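Long-range contacts in membrane-anchored mycosin mycp1 (Mycobacterium thermoresistibile, PDB 4HVL), which is a subtilisin-like serine protease of the mycosin family, an essential component of the ESX-1 (type VII) secretion system: residues A30-Y35 against L289-E294; S180-Y185 against T244-A249. All coordinates share one frame; numbering follows the deposited sequence.

Interaction 1 (A30-Y35 against L289-E294); sequences AAPTVY and LGYGGE
Pro32 lies over one face of the Tyr291 ring, and Ala30 meets the same ring at its edge. The proline's CD sits 3.9 Å from the centroid of the Tyr291 ring and 16° off the ring normal, a CH-pi contact shifted toward the hydroxyl end, where Pro32 CD and Tyr291 CZ are 3.7 Å apart. With CG anti to its carbonyl carbon (chi1 -56°), Tyr291 leaves the corner of a type I turn, Gly290 to Gly293, and reaches across to the chain at Ala30-Pro32. Tyr291 OH donates to Ala30 O at 2.6 Å; the carbonyl oxygen lies in the ring plane, but the hydroxyl stands above the carbonyl plane, 41° out of it. Ala31 CB closes on Tyr291 CE2 at 3.7 Å. On the same side of the ring as Pro32 CD, Pro32 CG packs on Gly290 CA (3.8 Å), while Glu294 OE1 takes the N-H of Gly292 on its syn side and ties the turn together. The Tyr291 hydroxyl also has a weak hydrogen bond with Ala100 N. The contact thus joins the loop after strand 23-25 to the surface turn between strands 288-289 and 295-300; across it one hydroxyl bond and one CH-pi contact probably limit the ring's rotation.

Interaction 2 (S180-Y185 against T244-A249); sequences SEAACY and TIVSPA. With ZN (zinc ion), chain B.
The ring of Tyr185 carries Ile245 on one face: CB of the isoleucine stands 4.0 Å from the centroid of the Tyr185 ring, 13° off its normal, in a CH-pi contact. Ile245 CG2, anti to the backbone N, extends toward the hydroxyl end of the ring and comes within 3.6 Å of Tyr185 CZ. At the far end of the ring the Tyr185 hydroxyl is hydrogen-bonded to Glu193, whose carboxylate also holds Ser247 OG. The pair belongs to a two-stranded antiparallel sheet, 183-186 with 244-247, whose first strand follows strand 176-179 of the subtilisin fold's parallel sheet. Tyr185 with Ile245 and Ala183 with Ser247 are hydrogen-bonded pairs, and Cys184 with Val246 between them is a non-hydrogen-bonded one. Of the four bonds, Ser247 N to Ala183 O is the shortest at 2.8 Å; CA-H...O contacts supplement them, as from Cys184 CA to Ile245 O at 3.2 Å. The face bearing Cys184 and Val246 is apolar: Cys184 SG, in a disulfide with Cys222, lies near Val246 CG2, and Val246 CG1 meets Ala182 CB at 3.7 Å. On the face shared by Tyr185, Ile245, Ala183 and Ser247, Leu159 of helix 154-171 packs against the last two. Beyond the strands a cis peptide precedes Pro248, whose CD rests against Glu181 O, and a water donates to that oxygen. Glu181 CG is anti to the backbone N (chi1 173°) and the chain bends at chi2, curling the carboxylate back to a zinc ion shared with His133 and Thr134; Glu181 OE1 binds the zinc at 2.0 Å.

How the interactions relate
Interaction 2 is buried and interaction 1 lies at the surface, on opposite sides of the chain's centre with their own centres 27 Å apart. They share no strand or helix, although interaction 2 is nested within the chain loop that interaction 1 closes. In each, an aliphatic carbon stands over a tyrosine ring, but the surroundings differ. Residues 30-35 and 289-294 are irregular segments joined by a single hydrogen bond, donated by a side chain. Segments 180-185 and 244-249 are held by paired backbone bonds, with a disulfide and a zinc ion adding links to other parts of the fold. The areas buried follow suit, 196 against 427 Å².

Interaction 1 (A30-Y35 against L289-E294)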
ATOM      1  N   ALA A  30       1.094  -1.497  20.134  1.00 23.62           N
ATOM      2  CA  ALA A  30       1.190  -0.038  20.083  1.00 22.38           C
ATOM      3  C   ALA A  30      -0.175   0.571  19.823  1.00 20.83           C
ATOM      4  O   ALA A  30      -1.111  -0.121  19.404  1.00 21.42           O
ATOM      5  CB  ALA A  30       2.158   0.378  18.986  1.00 22.02           C
ATOM      6  N   ALA A  31      -0.284   1.872  20.096  1.00 19.97           N
ATOM      7  CA  ALA A  31      -1.456   2.669  19.721  1.00 18.87           C
ATOM      8  C   ALA A  31      -0.955   4.001  19.170  1.00 18.34           C
ATOM      9  O   ALA A  31       0.091   4.482  19.586  1.00 18.15           O
ATOM     10  CB  ALA A  31      -2.341   2.899  20.912  1.00 19.80           C
ATOM     11  N   PRO A  32      -1.676   4.576  18.202  1.00 17.46           N
ATOM     12  CA  PRO A  32      -1.274   5.863  17.681  1.00 17.32           C
ATOM     13  C   PRO A  32      -1.600   6.959  18.672  1.00 17.00           C
ATOM     14  O   PRO A  32      -2.387   6.741  19.616  1.00 16.37           O
ATOM     15  CB  PRO A  32      -2.152   6.014  16.440  1.00 18.04           C
ATOM     16  CG  PRO A  32      -3.393   5.308  16.816  1.00 18.47           C
ATOM     17  CD  PRO A  32      -2.924   4.101  17.580  1.00 17.63           C
ATOM     18  N   THR A  33      -1.057   8.144  18.415  1.00 16.95           N
ATOM     19  CA  THR A  33      -1.236   9.263  19.313  1.00 16.72           C
ATOM     20  C   THR A  33      -1.243  10.606  18.541  1.00 17.07           C
ATOM     21  O   THR A  33      -1.496  10.639  17.336  1.00 17.12           O
ATOM     22  CB  THR A  33      -0.228   9.174  20.508  1.00 16.74           C
ATOM     23  OG1 THR A  33      -0.507  10.198  21.452  1.00 16.89           O
ATOM     24  CG2 THR A  33       1.263   9.253  20.076  1.00 17.75           C
ATOM     25  N   VAL A  34      -0.976  11.691  19.248  1.00 17.21           N
ATOM     26  CA  VAL A  34      -1.058  13.034  18.692  1.00 18.52           C
ATOM     27  C   VAL A  34       0.099  13.870  19.198  1.00 19.86           C
ATOM     28  O   VAL A  34       0.646  13.603  20.274  1.00 21.04           O
ATOM     29  CB  VAL A  34      -2.391  13.718  19.090  1.00 18.53           C
ATOM     30  CG1 VAL A  34      -3.572  12.918  18.562  1.00 19.30           C
ATOM     31  CG2 VAL A  34      -2.507  13.859  20.606  1.00 17.69           C
ATOM     32  N   TYR A  35       0.499  14.860  18.403  1.00 19.21           N
ATOM     33  CA  TYR A  35       1.437  15.871  18.870  1.00 19.29           C
ATOM     34  C   TYR A  35       0.710  16.795  19.840  1.00 20.49           C
ATOM     35  O   TYR A  35      -0.463  17.153  19.616  1.00 19.68           O
ATOM     36  CB  TYR A  35       2.025  16.672  17.703  1.00 19.30           C
ATOM     37  CG  TYR A  35       3.158  15.962  17.009  1.00 20.00           C
ATOM     38  CD1 TYR A  35       4.430  15.928  17.573  1.00 20.27           C
ATOM     39  CD2 TYR A  35       2.957  15.300  15.798  1.00 20.50           C
ATOM     40  CE1 TYR A  35       5.477  15.282  16.941  1.00 21.24           C
ATOM     41  CE2 TYR A  35       4.006  14.635  15.164  1.00 21.11           C
ATOM     42  CZ  TYR A  35       5.257  14.630  15.747  1.00 21.20           C
ATOM     43  OH  TYR A  35       6.294  13.964  15.148  1.00 23.16           O
ATOM     44  N   LEU A 289      -6.974   8.328  11.405  1.00 15.38           N
ATOM     45  CA  LEU A 289      -7.765   7.944  12.573  1.00 15.36           C
ATOM     46  C   LEU A 289      -7.204   6.713  13.265  1.00 15.39           C
ATOM     47  O   LEU A 289      -6.625   5.824  12.632  1.00 14.77           O
ATOM     48  CB  LEU A 289      -9.221   7.661  12.179  1.00 16.19           C
ATOM     49  CG  LEU A 289      -9.976   8.755  11.395  1.00 16.02           C
ATOM     50  CD1 LEU A 289     -11.408   8.288  11.109  1.00 16.57           C
ATOM     51  CD2 LEU A 289      -9.955  10.067  12.154  1.00 16.27           C
ATOM     52  N   GLY A 290      -7.393   6.669  14.577  1.00 15.67           N
ATOM     53  CA  GLY A 290      -6.920   5.568  15.403  1.00 15.76           C
ATOM     54  C   GLY A 290      -7.990   4.526  15.685  1.00 16.10           C
ATOM     55  O   GLY A 290      -9.014   4.435  14.977  1.00 15.91           O
ATOM     56  N   TYR A 291      -7.755   3.766  16.754  1.00 16.40           N
ATOM     57  CA  TYR A 291      -8.550   2.599  17.088  1.00 17.06           C
ATOM     58  C   TYR A 291      -9.977   2.935  17.528  1.00 17.79           C
ATOM     59  O   TYR A 291     -10.821   2.050  17.578  1.00 18.20           O
ATOM     60  CB  TYR A 291      -7.875   1.780  18.201  1.00 17.48           C
ATOM     61  CG  TYR A 291      -6.443   1.323  17.928  1.00 17.29           C
ATOM     62  CD1 TYR A 291      -5.961   1.160  16.618  1.00 16.73           C
ATOM     63  CD2 TYR A 291      -5.581   1.010  18.983  1.00 17.72           C
ATOM     64  CE1 TYR A 291      -4.654   0.741  16.369  1.00 16.78           C
ATOM     65  CE2 TYR A 291      -4.283   0.584  18.736  1.00 17.97           C
ATOM     66  CZ  TYR A 291      -3.816   0.463  17.426  1.00 17.43           C
ATOM     67  OH  TYR A 291      -2.535   0.012  17.181  1.00 17.73           O
ATOM     68  N   GLY A 292     -10.231   4.190  17.880  1.00 17.89           N
ATOM     69  CA  GLY A 292     -11.581   4.615  18.256  1.00 18.86           C
ATOM     70  C   GLY A 292     -12.202   5.513  17.191  1.00 19.05           C
ATOM     71  O   GLY A 292     -13.281   6.025  17.384  1.00 19.73           O
ATOM     72  N   GLY A 293     -11.524   5.696  16.066  1.00 18.98           N
ATOM     73  CA  GLY A 293     -11.970   6.658  15.060  1.00 19.22           C
ATOM     74  C   GLY A 293     -11.617   8.092  15.400  1.00 19.22           C
ATOM     75  O   GLY A 293     -12.170   9.029  14.802  1.00 20.38           O
ATOM     76  N   GLU A 294     -10.675   8.255  16.338  1.00 18.95           N
ATOM     77  CA  GLU A 294     -10.186   9.563  16.801  1.00 19.00           C
ATOM     78  C   GLU A 294      -9.040  10.051  15.919  1.00 18.19           C
ATOM     79  O   GLU A 294      -8.188   9.263  15.519  1.00 18.08           O
ATOM     80  CB  GLU A 294      -9.714   9.458  18.278  1.00 19.43           C
ATOM     81  CG  GLU A 294      -8.296   8.921  18.535  1.00 19.15           C
ATOM     82  CD  GLU A 294      -8.076   7.411  18.348  1.00 19.23           C
ATOM     83  OE1 GLU A 294      -8.975   6.698  17.873  1.00 19.07           O
ATOM     84  OE2 GLU A 294      -6.972   6.909  18.702  1.00 19.31           O
TER

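Interaction 2 (S180-Y185 against T244-A249)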
ATOM      1  N   SER A 180       0.077  -2.687   1.289  1.00 14.56           N
ATOM      2  CA  SER A 180       1.033  -1.865   1.986  1.00 15.44           C
ATOM      3  C   SER A 180       2.390  -2.572   2.048  1.00 16.06           C
ATOM      4  O   SER A 180       3.399  -1.929   2.264  1.00 16.56           O
ATOM      5  CB  SER A 180       0.556  -1.521   3.408  1.00 15.69           C
ATOM      6  OG  SER A 180      -0.725  -0.904   3.411  1.00 15.77           O
ATOM      7  N   GLU A 181       2.411  -3.897   1.864  1.00 17.06           N
ATOM      8  CA  GLU A 181       3.670  -4.670   1.961  1.00 18.17           C
ATOM      9  C   GLU A 181       4.613  -4.235   0.847  1.00 18.21           C
ATOM     10  O   GLU A 181       4.204  -4.118  -0.313  1.00 17.78           O
ATOM     11  CB  GLU A 181       3.379  -6.180   1.844  1.00 19.10           C
ATOM     12  CG  GLU A 181       4.589  -7.102   1.766  1.00 20.34           C
ATOM     13  CD  GLU A 181       5.468  -7.034   2.998  1.00 22.11           C
ATOM     14  OE1 GLU A 181       4.955  -6.914   4.119  1.00 23.20           O
ATOM     15  OE2 GLU A 181       6.703  -7.095   2.837  1.00 24.39           O
ATOM     16  N   ALA A 182       5.868  -3.979   1.199  1.00 18.59           N
ATOM     17  CA  ALA A 182       6.889  -3.723   0.195  1.00 18.78           C
ATOM     18  C   ALA A 182       8.136  -4.448   0.641  1.00 19.47           C
ATOM     19  O   ALA A 182       8.942  -3.903   1.389  1.00 19.39           O
ATOM     20  CB  ALA A 182       7.139  -2.233   0.034  1.00 19.09           C
ATOM     21  N   ALA A 183       8.288  -5.683   0.167  1.00 19.81           N
ATOM     22  CA  ALA A 183       9.400  -6.550   0.589  1.00 20.18           C
ATOM     23  C   ALA A 183      10.603  -6.331  -0.299  1.00 20.33           C
ATOM     24  O   ALA A 183      10.470  -6.315  -1.513  1.00 19.88           O
ATOM     25  CB  ALA A 183       8.985  -7.998   0.515  1.00 20.36           C
ATOM     26  N   CYS A 184      11.777  -6.220   0.311  1.00 20.69           N
ATOM     27  CA  CYS A 184      13.013  -5.882  -0.400  1.00 21.13           C
ATOM     28  C   CYS A 184      14.048  -6.996  -0.348  1.00 20.61           C
ATOM     29  O   CYS A 184      14.244  -7.635   0.687  1.00 20.07           O
ATOM     30  CB  CYS A 184      13.652  -4.629   0.209  1.00 22.41           C
ATOM     31  SG  CYS A 184      12.610  -3.154   0.106  1.00 23.71           S
ATOM     32  N   TYR A 185      14.713  -7.218  -1.469  1.00 19.90           N
ATOM     33  CA  TYR A 185      15.850  -8.123  -1.489  1.00 20.34           C
ATOM     34  C   TYR A 185      16.817  -7.738  -2.609  1.00 20.88           C
ATOM     35  O   TYR A 185      16.449  -6.996  -3.524  1.00 20.19           O
ATOM     36  CB  TYR A 185      15.386  -9.579  -1.607  1.00 19.90           C
ATOM     37  CG  TYR A 185      14.522  -9.936  -2.799  1.00 19.24           C
ATOM     38  CD1 TYR A 185      13.132  -9.791  -2.750  1.00 18.16           C
ATOM     39  CD2 TYR A 185      15.078 -10.485  -3.958  1.00 19.57           C
ATOM     40  CE1 TYR A 185      12.335 -10.144  -3.809  1.00 17.57           C
ATOM     41  CE2 TYR A 185      14.272 -10.856  -5.026  1.00 19.15           C
ATOM     42  CZ  TYR A 185      12.897 -10.686  -4.945  1.00 18.47           C
ATOM     43  OH  TYR A 185      12.074 -11.025  -6.018  1.00 18.27           O
ATOM     44  N   THR A 244      18.039  -3.265  -5.720  1.00 19.85           N
ATOM     45  CA  THR A 244      17.052  -3.738  -4.762  1.00 19.45           C
ATOM     46  C   THR A 244      15.695  -3.972  -5.442  1.00 18.64           C
ATOM     47  O   THR A 244      15.098  -3.054  -5.986  1.00 18.03           O
ATOM     48  CB  THR A 244      16.906  -2.734  -3.603  1.00 19.58           C
ATOM     49  OG1 THR A 244      18.173  -2.558  -2.973  1.00 20.24           O
ATOM     50  CG2 THR A 244      15.910  -3.217  -2.552  1.00 19.35           C
ATOM     51  N   ILE A 245      15.251  -5.223  -5.451  1.00 18.78           N
ATOM     52  CA  ILE A 245      13.909  -5.574  -5.882  1.00 18.55           C
ATOM     53  C   ILE A 245      12.954  -5.237  -4.731  1.00 17.61           C
ATOM     54  O   ILE A 245      13.247  -5.558  -3.570  1.00 18.05           O
ATOM     55  CB  ILE A 245      13.812  -7.083  -6.218  1.00 19.95           C
ATOM     56  CG1 ILE A 245      14.772  -7.448  -7.363  1.00 21.12           C
ATOM     57  CG2 ILE A 245      12.374  -7.510  -6.524  1.00 19.51           C
ATOM     58  CD1 ILE A 245      14.599  -6.594  -8.608  1.00 21.69           C
ATOM     59  N   VAL A 246      11.860  -4.551  -5.046  1.00 16.32           N
ATOM     60  CA  VAL A 246      10.737  -4.348  -4.121  1.00 15.83           C
ATOM     61  C   VAL A 246       9.527  -5.093  -4.683  1.00 15.32           C
ATOM     62  O   VAL A 246       9.128  -4.874  -5.848  1.00 14.66           O
ATOM     63  CB  VAL A 246      10.396  -2.846  -3.956  1.00 15.85           C
ATOM     64  CG1 VAL A 246       9.313  -2.657  -2.901  1.00 16.01           C
ATOM     65  CG2 VAL A 246      11.646  -2.048  -3.574  1.00 16.06           C
ATOM     66  N   SER A 247       8.953  -5.981  -3.880  1.00 14.84           N
ATOM     67  CA  SER A 247       7.816  -6.806  -4.323  1.00 15.23           C
ATOM     68  C   SER A 247       6.626  -6.614  -3.383  1.00 15.17           C
ATOM     69  O   SER A 247       6.804  -6.592  -2.176  1.00 15.41           O
ATOM     70  CB  SER A 247       8.185  -8.294  -4.341  1.00 15.75           C
ATOM     71  OG  SER A 247       7.139  -9.095  -4.896  1.00 16.31           O
ATOM     72  N   PRO A 248       5.405  -6.547  -3.933  1.00 15.28           N
ATOM     73  CA  PRO A 248       5.011  -6.788  -5.328  1.00 15.51           C
ATOM     74  C   PRO A 248       5.095  -5.529  -6.212  1.00 15.35           C
ATOM     75  O   PRO A 248       4.612  -5.529  -7.348  1.00 15.25           O
ATOM     76  CB  PRO A 248       3.567  -7.243  -5.186  1.00 15.81           C
ATOM     77  CG  PRO A 248       3.076  -6.415  -4.047  1.00 15.58           C
ATOM     78  CD  PRO A 248       4.224  -6.354  -3.074  1.00 15.43           C
ATOM     79  N   ALA A 249       5.723  -4.473  -5.693  1.00 15.37           N
ATOM     80  CA  ALA A 249       5.881  -3.202  -6.449  1.00 15.49           C
ATOM     81  C   ALA A 249       6.343  -3.403  -7.894  1.00 15.60           C
ATOM     82  O   ALA A 249       5.894  -2.677  -8.801  1.00 15.62           O
ATOM     83  CB  ALA A 249       6.863  -2.280  -5.725  1.00 15.49           C
TER
HETATM   84 ZN    ZN B 501       3.193  -7.330   5.003  0.85 20.28          ZN
HETATM   85  O   HOH W   1       5.193  -3.215  -2.893  1.00 16.28           O